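Local coordinates for bifunctional thiamine biosynthesis protein ThiDN (Methanocaldococcus jannaschii DSM 2661, PDB 2PHP) that probably joins a thiazole phosphate to hydroxymethylpyrimidine diphosphate, giving thiamine phosphate, through this C-terminal ThiN domain, its N-terminal part probably being a hydroxymethylpyrimidine (phosphate) kinase, at residues Ser16-Leu21 and Glu169-Val174; Ser35-Ser40 and Arg165-Val170; Lys48-Leu53 and His78-Ile83; Ile58-Lys61 and Phe65-Val68. All coordinates share one frame; numbering follows the deposited sequence.

Contact 1 of 4, residues Ser16-Leu21 and Glu169-Val174; sequences SYAIYL and EVVKKV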
loop_
_atom_site.group_PDB
_atom_site.type_symbol
_atom_site.label_atom_id
_atom_site.label_comp_id
_atom_site.label_asym_id
_atom_site.label_seq_id
_atom_site.Cartn_x
_atom_site.Cartn_y
_atom_site.Cartn_z
ATOM N N SER B 16 -2.970 14.155 9.137
ATOM C CA SER B 16 -1.823 13.264 9.064
ATOM C C SER B 16 -1.410 12.754 10.442
ATOM O O SER B 16 -1.135 11.561 10.610
ATOM C CB SER B 16 -0.648 13.984 8.410
ATOM O OG SER B 16 -0.971 14.356 7.082
ATOM N N TYR B 17 -1.367 13.642 11.431
ATOM C CA TYR B 17 -0.979 13.207 12.766
ATOM C C TYR B 17 -2.078 12.343 13.376
ATOM O O TYR B 17 -1.793 11.386 14.087
ATOM C CB TYR B 17 -0.692 14.403 13.683
ATOM C CG TYR B 17 -0.185 13.967 15.037
ATOM C CD1 TYR B 17 1.021 13.273 15.160
ATOM C CD2 TYR B 17 -0.924 14.208 16.192
ATOM C CE1 TYR B 17 1.477 12.825 16.402
ATOM C CE2 TYR B 17 -0.480 13.768 17.434
ATOM C CZ TYR B 17 0.717 13.077 17.530
ATOM O OH TYR B 17 1.146 12.624 18.755
ATOM N N ALA B 18 -3.335 12.682 13.098
ATOM C CA ALA B 18 -4.449 11.900 13.619
ATOM C C ALA B 18 -4.334 10.460 13.128
ATOM O O ALA B 18 -4.604 9.524 13.882
ATOM C CB ALA B 18 -5.777 12.497 13.166
ATOM N N ILE B 19 -3.925 10.289 11.868
ATOM C CA ILE B 19 -3.780 8.962 11.271
ATOM C C ILE B 19 -2.588 8.223 11.898
ATOM O O ILE B 19 -2.650 7.010 12.151
ATOM C CB ILE B 19 -3.573 9.051 9.723
ATOM C CG1 ILE B 19 -4.789 9.703 9.060
ATOM C CG2 ILE B 19 -3.350 7.665 9.140
ATOM C CD1 ILE B 19 -6.070 8.914 9.216
ATOM N N TYR B 20 -1.507 8.958 12.140
ATOM C CA TYR B 20 -0.313 8.383 12.749
ATOM C C TYR B 20 -0.700 7.800 14.111
ATOM O O TYR B 20 -0.200 6.744 14.513
ATOM C CB TYR B 20 0.759 9.463 12.904
ATOM C CG TYR B 20 1.963 9.060 13.731
ATOM C CD1 TYR B 20 3.028 8.348 13.169
ATOM C CD2 TYR B 20 2.039 9.396 15.087
ATOM C CE1 TYR B 20 4.141 7.984 13.941
ATOM C CE2 TYR B 20 3.139 9.039 15.862
ATOM C CZ TYR B 20 4.185 8.336 15.288
ATOM O OH TYR B 20 5.263 7.991 16.078
ATOM N N LEU B 21 -1.603 8.483 14.815
ATOM C CA LEU B 21 -2.061 8.016 16.125
ATOM C C LEU B 21 -2.975 6.806 15.964
ATOM O O LEU B 21 -2.921 5.857 16.754
ATOM C CB LEU B 21 -2.817 9.129 16.866
ATOM C CG LEU B 21 -2.002 10.332 17.368
ATOM C CD1 LEU B 21 -2.922 11.369 18.010
ATOM C CD2 LEU B 21 -0.961 9.850 18.377
ATOM N N GLU B 169 -8.270 15.910 17.861
ATOM C CA GLU B 169 -9.196 15.890 18.978
ATOM C C GLU B 169 -10.191 14.747 18.786
ATOM O O GLU B 169 -10.584 14.085 19.746
ATOM C CB GLU B 169 -9.950 17.214 19.071
ATOM C CG GLU B 169 -10.632 17.410 20.414
ATOM C CD GLU B 169 -11.372 18.727 20.512
ATOM O OE1 GLU B 169 -12.456 18.849 19.895
ATOM O OE2 GLU B 169 -10.866 19.640 21.203
ATOM N N VAL B 170 -10.592 14.520 17.538
ATOM C CA VAL B 170 -11.534 13.456 17.232
ATOM C C VAL B 170 -10.926 12.086 17.540
ATOM O O VAL B 170 -11.571 11.229 18.155
ATOM C CB VAL B 170 -11.962 13.512 15.753
ATOM C CG1 VAL B 170 -12.698 12.231 15.368
ATOM C CG2 VAL B 170 -12.864 14.711 15.530
ATOM N N VAL B 171 -9.682 11.889 17.119
ATOM C CA VAL B 171 -8.993 10.625 17.345
ATOM C C VAL B 171 -8.771 10.335 18.831
ATOM O O VAL B 171 -8.794 9.171 19.252
ATOM C CB VAL B 171 -7.654 10.587 16.576
ATOM C CG1 VAL B 171 -6.763 9.486 17.098
ATOM C CG2 VAL B 171 -7.939 10.341 15.103
ATOM N N LYS B 172 -8.572 11.382 19.628
ATOM C CA LYS B 172 -8.387 11.192 21.066
ATOM C C LYS B 172 -9.694 10.670 21.668
ATOM O O LYS B 172 -9.670 9.748 22.480
ATOM C CB LYS B 172 -7.971 12.507 21.736
ATOM C CG LYS B 172 -6.579 12.999 21.333
ATOM C CD LYS B 172 -5.484 12.036 21.772
ATOM C CE LYS B 172 -4.106 12.553 21.380
ATOM N NZ LYS B 172 -3.887 13.946 21.880
ATOM N N LYS B 173 -10.829 11.248 21.265
ATOM C CA LYS B 173 -12.130 10.795 21.764
ATOM C C LYS B 173 -12.363 9.338 21.355
ATOM O O LYS B 173 -12.806 8.514 22.169
ATOM C CB LYS B 173 -13.272 11.658 21.209
ATOM C CG LYS B 173 -13.266 13.098 21.696
ATOM C CD LYS B 173 -14.437 13.888 21.118
ATOM C CE LYS B 173 -14.267 15.385 21.341
ATOM N NZ LYS B 173 -15.422 16.146 20.793
ATOM N N VAL B 174 -12.072 9.034 20.088
ATOM C CA VAL B 174 -12.234 7.680 19.558
ATOM C C VAL B 174 -11.418 6.660 20.352
ATOM O O VAL B 174 -11.862 5.533 20.564
ATOM C CB VAL B 174 -11.812 7.598 18.067
ATOM C CG1 VAL B 174 -11.662 6.136 17.647
ATOM C CG2 VAL B 174 -12.853 8.294 17.187
#
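Helix 8-22 and helix 167-185 form a nearly parallel helix pair lying on one face of the mixed sheet of this ThiN domain, and Ala18, Leu21, Val171 and Lys172 make the contact between them. Over these turns the axes run at 20° to each other and come within 9.4 Å. Ala18 and Val171 are nearest, CA atoms 6.0 Å apart: Val171 points at the flank of Ala18, whose lone methyl lets the branched side chain come close. The two branches of Val171 divide the work. With CG1 anti to the backbone N (chi1 164°), CG2 swings beside that N and rests 3.6 Å from Ala18 CB and equally near Ala18 O, while CG1 reaches one turn further to Leu21 CB at 4.0 Å. Ile37 of strand 37-40 closes this seam from the sheet side, touching both Ala18 and Val171.

Away from the sheet the pair turns more polar. Leucine suits its place because one side chain can serve two neighbours: Leu21 CG lies 3.7 Å above the Tyr17 ring, toward its rim, and its CD1 methyl meets the aliphatic part of Lys172. Lys172, bent at chi2 and chi4, sends its amine to a weak hydrogen bond with Tyr5 OH of the second subunit, and on the way its CE passes 3.8 Å from Leu21 CD1.

Contact 2 of 4, residues Ser35-Ser40 and Arg165-Val170; sequences SNIAES and RDAIEV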
loop_
_atom_site.group_PDB
_atom_site.type_symbol
_atom_site.label_atom_id
_atom_site.label_comp_id
_atom_site.label_asym_id
_atom_site.label_seq_id
_atom_site.Cartn_x
_atom_site.Cartn_y
_atom_site.Cartn_z
ATOM N N SER B 35 -14.261 3.197 7.678
ATOM C CA SER B 35 -14.284 4.508 8.317
ATOM C C SER B 35 -13.451 5.514 7.544
ATOM O O SER B 35 -12.579 5.149 6.760
ATOM C CB SER B 35 -13.702 4.437 9.731
ATOM O OG SER B 35 -14.410 3.541 10.553
ATOM N N ASN B 36 -13.722 6.791 7.776
ATOM C CA ASN B 36 -12.926 7.840 7.156
ATOM C C ASN B 36 -12.838 8.953 8.188
ATOM O O ASN B 36 -13.656 9.020 9.108
ATOM C CB ASN B 36 -13.573 8.362 5.869
ATOM C CG ASN B 36 -12.560 9.069 4.952
ATOM O OD1 ASN B 36 -11.451 9.424 5.376
ATOM N ND2 ASN B 36 -12.944 9.278 3.697
ATOM N N ILE B 37 -11.831 9.800 8.065
ATOM C CA ILE B 37 -11.675 10.911 8.990
ATOM C C ILE B 37 -11.460 12.155 8.131
ATOM O O ILE B 37 -10.689 12.131 7.161
ATOM C CB ILE B 37 -10.490 10.673 9.967
ATOM C CG1 ILE B 37 -10.423 11.811 10.994
ATOM C CG2 ILE B 37 -9.195 10.537 9.199
ATOM C CD1 ILE B 37 -9.545 11.514 12.184
ATOM N N ALA B 38 -12.166 13.226 8.479
ATOM C CA ALA B 38 -12.107 14.469 7.731
ATOM C C ALA B 38 -11.988 15.705 8.613
ATOM O O ALA B 38 -12.395 15.711 9.783
ATOM C CB ALA B 38 -13.343 14.595 6.853
ATOM N N GLU B 39 -11.433 16.760 8.032
ATOM C CA GLU B 39 -11.274 18.022 8.737
ATOM C C GLU B 39 -11.397 19.133 7.708
ATOM O O GLU B 39 -10.899 19.016 6.580
ATOM C CB GLU B 39 -9.915 18.096 9.430
ATOM C CG GLU B 39 -9.788 19.279 10.398
ATOM C CD GLU B 39 -8.433 19.334 11.094
ATOM O OE1 GLU B 39 -8.028 18.316 11.705
ATOM O OE2 GLU B 39 -7.771 20.399 11.041
ATOM N N SER B 40 -12.067 20.210 8.100
ATOM C CA SER B 40 -12.270 21.335 7.205
ATOM C C SER B 40 -11.516 22.573 7.642
ATOM O O SER B 40 -11.011 22.666 8.771
ATOM C CB SER B 40 -13.745 21.706 7.154
ATOM O OG SER B 40 -14.115 22.352 8.362
ATOM N N ARG B 165 -13.060 19.657 17.334
ATOM C CA ARG B 165 -12.473 20.869 16.766
ATOM C C ARG B 165 -11.528 20.575 15.608
ATOM O O ARG B 165 -11.479 21.332 14.635
ATOM C CB ARG B 165 -11.759 21.670 17.862
ATOM C CG ARG B 165 -12.710 22.156 18.951
ATOM C CD ARG B 165 -12.299 23.498 19.524
ATOM N NE ARG B 165 -12.705 23.639 20.919
ATOM C CZ ARG B 165 -12.550 22.693 21.845
ATOM N NH1 ARG B 165 -11.987 21.527 21.528
ATOM N NH2 ARG B 165 -12.976 22.900 23.086
ATOM N N ASP B 166 -10.770 19.488 15.721
ATOM C CA ASP B 166 -9.862 19.067 14.659
ATOM C C ASP B 166 -9.701 17.553 14.698
ATOM O O ASP B 166 -10.129 16.895 15.654
ATOM C CB ASP B 166 -8.494 19.757 14.759
ATOM C CG ASP B 166 -7.820 19.545 16.096
ATOM O OD1 ASP B 166 -7.726 18.382 16.558
ATOM O OD2 ASP B 166 -7.367 20.551 16.677
ATOM N N ALA B 167 -9.089 17.005 13.652
ATOM C CA ALA B 167 -8.913 15.563 13.538
ATOM C C ALA B 167 -8.222 14.903 14.730
ATOM O O ALA B 167 -8.573 13.785 15.105
ATOM C CB ALA B 167 -8.160 15.231 12.245
ATOM N N ILE B 168 -7.238 15.583 15.311
ATOM C CA ILE B 168 -6.515 15.027 16.444
ATOM C C ILE B 168 -7.429 14.903 17.654
ATOM O O ILE B 168 -7.381 13.911 18.380
ATOM C CB ILE B 168 -5.299 15.895 16.829
ATOM C CG1 ILE B 168 -4.364 16.046 15.623
ATOM C CG2 ILE B 168 -4.549 15.242 17.992
ATOM C CD1 ILE B 168 -3.162 16.952 15.863
ATOM N N GLU B 169 -8.270 15.910 17.861
ATOM C CA GLU B 169 -9.196 15.890 18.978
ATOM C C GLU B 169 -10.191 14.747 18.786
ATOM O O GLU B 169 -10.584 14.085 19.746
ATOM C CB GLU B 169 -9.950 17.214 19.071
ATOM C CG GLU B 169 -10.632 17.410 20.414
ATOM C CD GLU B 169 -11.372 18.727 20.512
ATOM O OE1 GLU B 169 -12.456 18.849 19.895
ATOM O OE2 GLU B 169 -10.866 19.640 21.203
ATOM N N VAL B 170 -10.592 14.520 17.538
ATOM C CA VAL B 170 -11.534 13.456 17.232
ATOM C C VAL B 170 -10.926 12.086 17.540
ATOM O O VAL B 170 -11.571 11.229 18.155
ATOM C CB VAL B 170 -11.962 13.512 15.753
ATOM C CG1 VAL B 170 -12.698 12.231 15.368
ATOM C CG2 VAL B 170 -12.864 14.711 15.530
#
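Glu39 OE1 accepts the backbone N-H of Ala167 over 2.6 Å, a short bond that is nearly straight at 170°, although the donor comes from above the carboxylate plane, 41° out of it. Ala167 opens helix 167-185, and the small methyl it carries lets the carboxylate come close: its CB is 3.1 Å from the same oxygen. Glu39 gets there with an extended chain, CG anti to the backbone N (chi1 -169°), leading straight from strand 37-40 to the helix start. Two residues earlier on the same face of the strand, Ile37 supplies the apolar part of the contact, its CD1 lying 4.0 Å from Ala167 CB and 3.8 Å from Ala167 O.

The next shell fixes both partners. Asp166 is the N-cap, its OD1 taking the N-H of Glu169 at 2.8 Å nearly along the C-O axis, while its CB lies 3.4 Å from Glu39 OE1. The two acidic side chains point the same way but keep OD1 of Asp166 and OE1 of Glu39 4.9 Å apart. On the strand side, Glu39 OE2 is held by a salt bridge to Arg94 and a hydrogen bond from Asn14 ND2. Both oxygens of a buried carboxylate are thus engaged, and its negative charge is probably balanced by Arg94 together with the positive end of the helix dipole, which helps tie the helix start to the sheet.

Contact 3 of 4, residues Lys48-Leu53 and His78-Ile83; sequences KDVAAL and HIAKII
Val50 and Ala80 meet because the valine points toward helix 77-87 and has CG1 anti to its own backbone N (chi1 -175°) and CG2 beside that N, a torsion that sets both methyls against the helix. Ile83, one turn further along the helix, has CG1 anti to the carbonyl carbon (chi1 -63°) and continues outstretched (chi2 169°), so that its CD1 arrives at CG1 of Val50, 4.1 Å away. Ala80 CB lies against CB and both methyls of Val50, nearest CG2 at 3.8 Å.

Each residue type fits its place. Alanine at the point of nearest approach lets helix and strand come close, with CA atoms of Val50 and Ala80 6.1 Å apart; the longer isoleucine spans the wider gap beyond. No hydrogen bond crosses, and all three side chains are buried. Around them Phe47 leans on Ala80, and Ser40 of strand 37-40 touches both Val50 and Ile83.

Val50, Ala38 and Ser40 meet helix 77-87, whereas Ile37 and Glu39 of the same sheet meet helices 8-22 and 167-185. Helices thus pack on both sheet faces, giving the three-layer alpha/beta/alpha build consistent with the AraD-like clan.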
loop_
_atom_site.group_PDB
_atom_site.type_symbol
_atom_site.label_atom_id
_atom_site.label_comp_id
_atom_site.label_asym_id
_atom_site.label_seq_id
_atom_site.Cartn_x
_atom_site.Cartn_y
_atom_site.Cartn_z
ATOM N N LYS B 48 -15.254 20.862 -0.868
ATOM C CA LYS B 48 -13.912 21.096 -1.394
ATOM C C LYS B 48 -12.997 21.695 -0.323
ATOM O O LYS B 48 -11.779 21.599 -0.423
ATOM C CB LYS B 48 -13.960 22.040 -2.594
ATOM C CG LYS B 48 -14.730 21.524 -3.793
ATOM C CD LYS B 48 -14.059 20.314 -4.401
ATOM C CE LYS B 48 -14.187 20.314 -5.927
ATOM N NZ LYS B 48 -15.588 20.467 -6.417
ATOM N N ASP B 49 -13.582 22.321 0.693
ATOM C CA ASP B 49 -12.792 22.894 1.770
ATOM C C ASP B 49 -12.583 21.845 2.856
ATOM O O ASP B 49 -12.098 22.158 3.936
ATOM C CB ASP B 49 -13.488 24.119 2.377
ATOM C CG ASP B 49 -13.508 25.318 1.437
ATOM O OD1 ASP B 49 -12.748 25.328 0.445
ATOM O OD2 ASP B 49 -14.283 26.264 1.705
ATOM N N VAL B 50 -12.950 20.598 2.562
ATOM C CA VAL B 50 -12.805 19.505 3.528
ATOM C C VAL B 50 -11.835 18.441 3.027
ATOM O O VAL B 50 -11.964 17.972 1.897
ATOM C CB VAL B 50 -14.165 18.817 3.800
ATOM C CG1 VAL B 50 -14.007 17.759 4.890
ATOM C CG2 VAL B 50 -15.204 19.857 4.196
ATOM N N ALA B 51 -10.869 18.055 3.861
ATOM C CA ALA B 51 -9.902 17.020 3.469
ATOM C C ALA B 51 -10.140 15.696 4.197
ATOM O O ALA B 51 -10.581 15.678 5.352
ATOM C CB ALA B 51 -8.482 17.496 3.723
ATOM N N ALA B 52 -9.833 14.595 3.512
ATOM C CA ALA B 52 -10.002 13.255 4.075
ATOM C C ALA B 52 -9.341 12.198 3.188
ATOM O O ALA B 52 -8.749 12.535 2.165
ATOM C CB ALA B 52 -11.477 12.951 4.232
ATOM N N LEU B 53 -9.450 10.925 3.569
ATOM C CA LEU B 53 -8.852 9.841 2.788
ATOM C C LEU B 53 -9.579 9.641 1.474
ATOM O O LEU B 53 -10.796 9.733 1.421
ATOM C CB LEU B 53 -8.877 8.523 3.574
ATOM C CG LEU B 53 -8.003 8.486 4.825
ATOM C CD1 LEU B 53 -8.223 7.202 5.595
ATOM C CD2 LEU B 53 -6.554 8.623 4.422
ATOM N N HIS B 78 -19.465 12.913 1.641
ATOM C CA HIS B 78 -20.248 12.309 2.719
ATOM C C HIS B 78 -19.973 12.908 4.102
ATOM O O HIS B 78 -20.870 13.483 4.709
ATOM C CB HIS B 78 -19.997 10.798 2.753
ATOM C CG HIS B 78 -20.810 10.072 3.780
ATOM N ND1 HIS B 78 -22.167 9.872 3.650
ATOM C CD2 HIS B 78 -20.456 9.512 4.963
ATOM C CE1 HIS B 78 -22.616 9.222 4.712
ATOM N NE2 HIS B 78 -21.598 8.992 5.522
ATOM N N ILE B 79 -18.746 12.768 4.603
ATOM C CA ILE B 79 -18.405 13.314 5.916
ATOM C C ILE B 79 -18.389 14.843 5.864
ATOM O O ILE B 79 -18.569 15.510 6.882
ATOM C CB ILE B 79 -17.013 12.822 6.405
ATOM C CG1 ILE B 79 -16.979 11.292 6.482
ATOM C CG2 ILE B 79 -16.704 13.410 7.773
ATOM C CD1 ILE B 79 -17.886 10.704 7.529
ATOM N N ALA B 80 -18.168 15.400 4.677
ATOM C CA ALA B 80 -18.154 16.848 4.525
ATOM C C ALA B 80 -19.546 17.407 4.856
ATOM O O ALA B 80 -19.662 18.446 5.509
ATOM C CB ALA B 80 -17.762 17.222 3.101
ATOM N N LYS B 81 -20.593 16.720 4.405
ATOM C CA LYS B 81 -21.967 17.157 4.673
ATOM C C LYS B 81 -22.201 17.250 6.178
ATOM O O LYS B 81 -22.897 18.144 6.650
ATOM C CB LYS B 81 -22.980 16.176 4.070
ATOM C CG LYS B 81 -23.041 16.146 2.539
ATOM C CD LYS B 81 -24.116 15.165 2.079
ATOM C CE LYS B 81 -24.023 14.833 0.594
ATOM N NZ LYS B 81 -24.301 16.013 -0.269
ATOM N N ILE B 82 -21.615 16.325 6.933
ATOM C CA ILE B 82 -21.780 16.339 8.379
ATOM C C ILE B 82 -21.072 17.546 9.004
ATOM O O ILE B 82 -21.667 18.278 9.794
ATOM C CB ILE B 82 -21.236 15.047 9.027
ATOM C CG1 ILE B 82 -22.056 13.843 8.560
ATOM C CG2 ILE B 82 -21.282 15.180 10.545
ATOM C CD1 ILE B 82 -21.436 12.477 8.923
ATOM N N ILE B 83 -19.809 17.755 8.643
ATOM C CA ILE B 83 -19.043 18.877 9.179
ATOM C C ILE B 83 -19.647 20.239 8.823
ATOM O O ILE B 83 -19.813 21.091 9.693
ATOM C CB ILE B 83 -17.575 18.823 8.705
ATOM C CG1 ILE B 83 -16.923 17.543 9.244
ATOM C CG2 ILE B 83 -16.821 20.065 9.191
ATOM C CD1 ILE B 83 -15.575 17.215 8.647
#

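Contact 4 of 4, residues Ile58-Lys61 and Phe65-Val68; sequences IKNK and FYIV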
loop_
_atom_site.group_PDB
_atom_site.type_symbol
_atom_site.label_atom_id
_atom_site.label_comp_id
_atom_site.label_asym_id
_atom_site.label_seq_id
_atom_site.Cartn_x
_atom_site.Cartn_y
_atom_site.Cartn_z
ATOM N N ILE B 58 -10.236 0.211 6.493
ATOM C CA ILE B 58 -10.978 -1.045 6.464
ATOM C C ILE B 58 -10.316 -2.160 7.259
ATOM O O ILE B 58 -9.123 -2.108 7.572
ATOM C CB ILE B 58 -11.194 -1.538 5.005
ATOM C CG1 ILE B 58 -9.850 -1.895 4.366
ATOM C CG2 ILE B 58 -11.887 -0.454 4.174
ATOM C CD1 ILE B 58 -9.992 -2.543 2.983
ATOM N N LYS B 59 -11.103 -3.184 7.572
ATOM C CA LYS B 59 -10.595 -4.306 8.347
ATOM C C LYS B 59 -9.636 -5.181 7.562
ATOM O O LYS B 59 -9.795 -5.369 6.358
ATOM C CB LYS B 59 -11.746 -5.186 8.855
ATOM C CG LYS B 59 -12.542 -4.571 9.995
ATOM C CD LYS B 59 -13.613 -5.528 10.529
ATOM C CE LYS B 59 -14.345 -4.922 11.736
ATOM N NZ LYS B 59 -15.374 -5.840 12.303
ATOM N N ASN B 60 -8.614 -5.675 8.250
ATOM C CA ASN B 60 -7.660 -6.596 7.652
ATOM C C ASN B 60 -8.142 -7.903 8.272
ATOM O O ASN B 60 -7.953 -8.127 9.468
ATOM C CB ASN B 60 -6.228 -6.307 8.114
ATOM C CG ASN B 60 -5.231 -7.311 7.565
ATOM O OD1 ASN B 60 -5.580 -8.460 7.300
ATOM N ND2 ASN B 60 -3.979 -6.889 7.411
ATOM N N LYS B 61 -8.782 -8.746 7.468
ATOM C CA LYS B 61 -9.331 -10.014 7.953
ATOM C C LYS B 61 -8.378 -10.919 8.735
ATOM O O LYS B 61 -8.834 -11.688 9.586
ATOM C CB LYS B 61 -9.956 -10.806 6.792
ATOM C CG LYS B 61 -11.488 -10.719 6.719
ATOM C CD LYS B 61 -11.988 -9.458 6.027
ATOM C CE LYS B 61 -11.622 -9.457 4.539
ATOM N NZ LYS B 61 -12.043 -10.711 3.860
ATOM N N PHE B 65 -6.002 -3.575 10.630
ATOM C CA PHE B 65 -6.766 -2.828 9.645
ATOM C C PHE B 65 -5.853 -2.166 8.610
ATOM O O PHE B 65 -4.642 -2.103 8.795
ATOM C CB PHE B 65 -7.608 -1.770 10.358
ATOM C CG PHE B 65 -6.799 -0.807 11.189
ATOM C CD1 PHE B 65 -6.464 0.451 10.694
ATOM C CD2 PHE B 65 -6.374 -1.155 12.469
ATOM C CE1 PHE B 65 -5.717 1.350 11.462
ATOM C CE2 PHE B 65 -5.623 -0.260 13.245
ATOM C CZ PHE B 65 -5.298 0.996 12.739
ATOM N N TYR B 66 -6.447 -1.686 7.522
ATOM C CA TYR B 66 -5.706 -1.014 6.460
ATOM C C TYR B 66 -6.174 0.433 6.317
ATOM O O TYR B 66 -7.389 0.709 6.317
ATOM C CB TYR B 66 -5.951 -1.684 5.100
ATOM C CG TYR B 66 -5.508 -3.121 4.973
ATOM C CD1 TYR B 66 -4.155 -3.452 4.930
ATOM C CD2 TYR B 66 -6.447 -4.146 4.841
ATOM C CE1 TYR B 66 -3.748 -4.769 4.749
ATOM C CE2 TYR B 66 -6.051 -5.460 4.660
ATOM C CZ TYR B 66 -4.696 -5.763 4.613
ATOM O OH TYR B 66 -4.285 -7.062 4.407
ATOM N N ILE B 67 -5.223 1.352 6.190
ATOM C CA ILE B 67 -5.566 2.751 5.965
ATOM C C ILE B 67 -5.288 2.945 4.474
ATOM O O ILE B 67 -4.137 2.923 4.034
ATOM C CB ILE B 67 -4.725 3.689 6.834
ATOM C CG1 ILE B 67 -5.007 3.374 8.310
ATOM C CG2 ILE B 67 -5.093 5.139 6.538
ATOM C CD1 ILE B 67 -4.349 4.298 9.298
ATOM N N VAL B 68 -6.358 3.122 3.704
ATOM C CA VAL B 68 -6.258 3.224 2.250
ATOM C C VAL B 68 -6.444 4.603 1.621
ATOM O O VAL B 68 -7.406 5.307 1.926
ATOM C CB VAL B 68 -7.294 2.259 1.590
ATOM C CG1 VAL B 68 -7.035 2.135 0.077
ATOM C CG2 VAL B 68 -7.236 0.888 2.276
HETATM O O HOH W 1 -2.932 -4.495 8.251
#
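Tyr66, Ile58 and Asn60 carry most of this contact, which holds together the beta hairpin of strands 57-59 and 65-67 at the surface of the chain. Ile58 and Tyr66 form the antiparallel hydrogen-bonded pair: Ile58 N gives to Tyr66 O at 2.9 Å, and Tyr66 N gives back to Ile58 O at 2.7 Å. Their side chains stand on the same face. The CG1 of Ile58 comes near the plane of the Tyr66 ring at an edge and packs 4.0 Å from Tyr66 CB. The beta-branched isoleucine suits a strand, and Ile58 CG1 also approaches Val68 CG2, at 4.4 Å.

Asn60, just past the strand, takes a face of the ring instead. Its CG is anti to the backbone N (chi1 177°), which brings the amide over the tyrosine, and the next torsion leaves the two planes 16° apart. Asn60 CB makes a CH-pi contact 4.0 Å from the ring centroid, 27° off the normal. Asn60 ND2 lies 3.1 Å from Tyr66 CZ; ND2 and OH, though close, make no hydrogen bond because the angle is poor. A polar residue fits where the chain leaves the strand: Asn60 OD1 accepts from Leu62 N within the turn. The phenol OH is hydrogen-bonded to Thr54 OG1 of the third subunit, so the ring that braces the hairpin also belongs to an interface between subunits. Beside the stack, one water joins the two arms, accepting from Asn60 ND2 at 2.7 Å and donating to Phe65 O at 3.0 Å.

In the fold
Contact 4 nests inside contact 3, and contact 3 inside the loops closed by contacts 1 and 2, which end on the same helix. From the N terminus, helix 8-22 opens the widest loop, which contact 1 closes at helix 167-185. Strand 37-40 comes next, and contact 2 brings it back to the start of that same C-terminal helix. Inside lies contact 3, joining strand 50-53, the sheet neighbour of 37-40, to helix 77-87 on the other face. Innermost, contact 4 closes the short hairpin 57-59/65-67. Though it stands about 21 Å from contact 3, centre to centre, its Ile67 packs on both Leu53 and Ile19, linking the hairpin to the central sheet and the N-terminal helix.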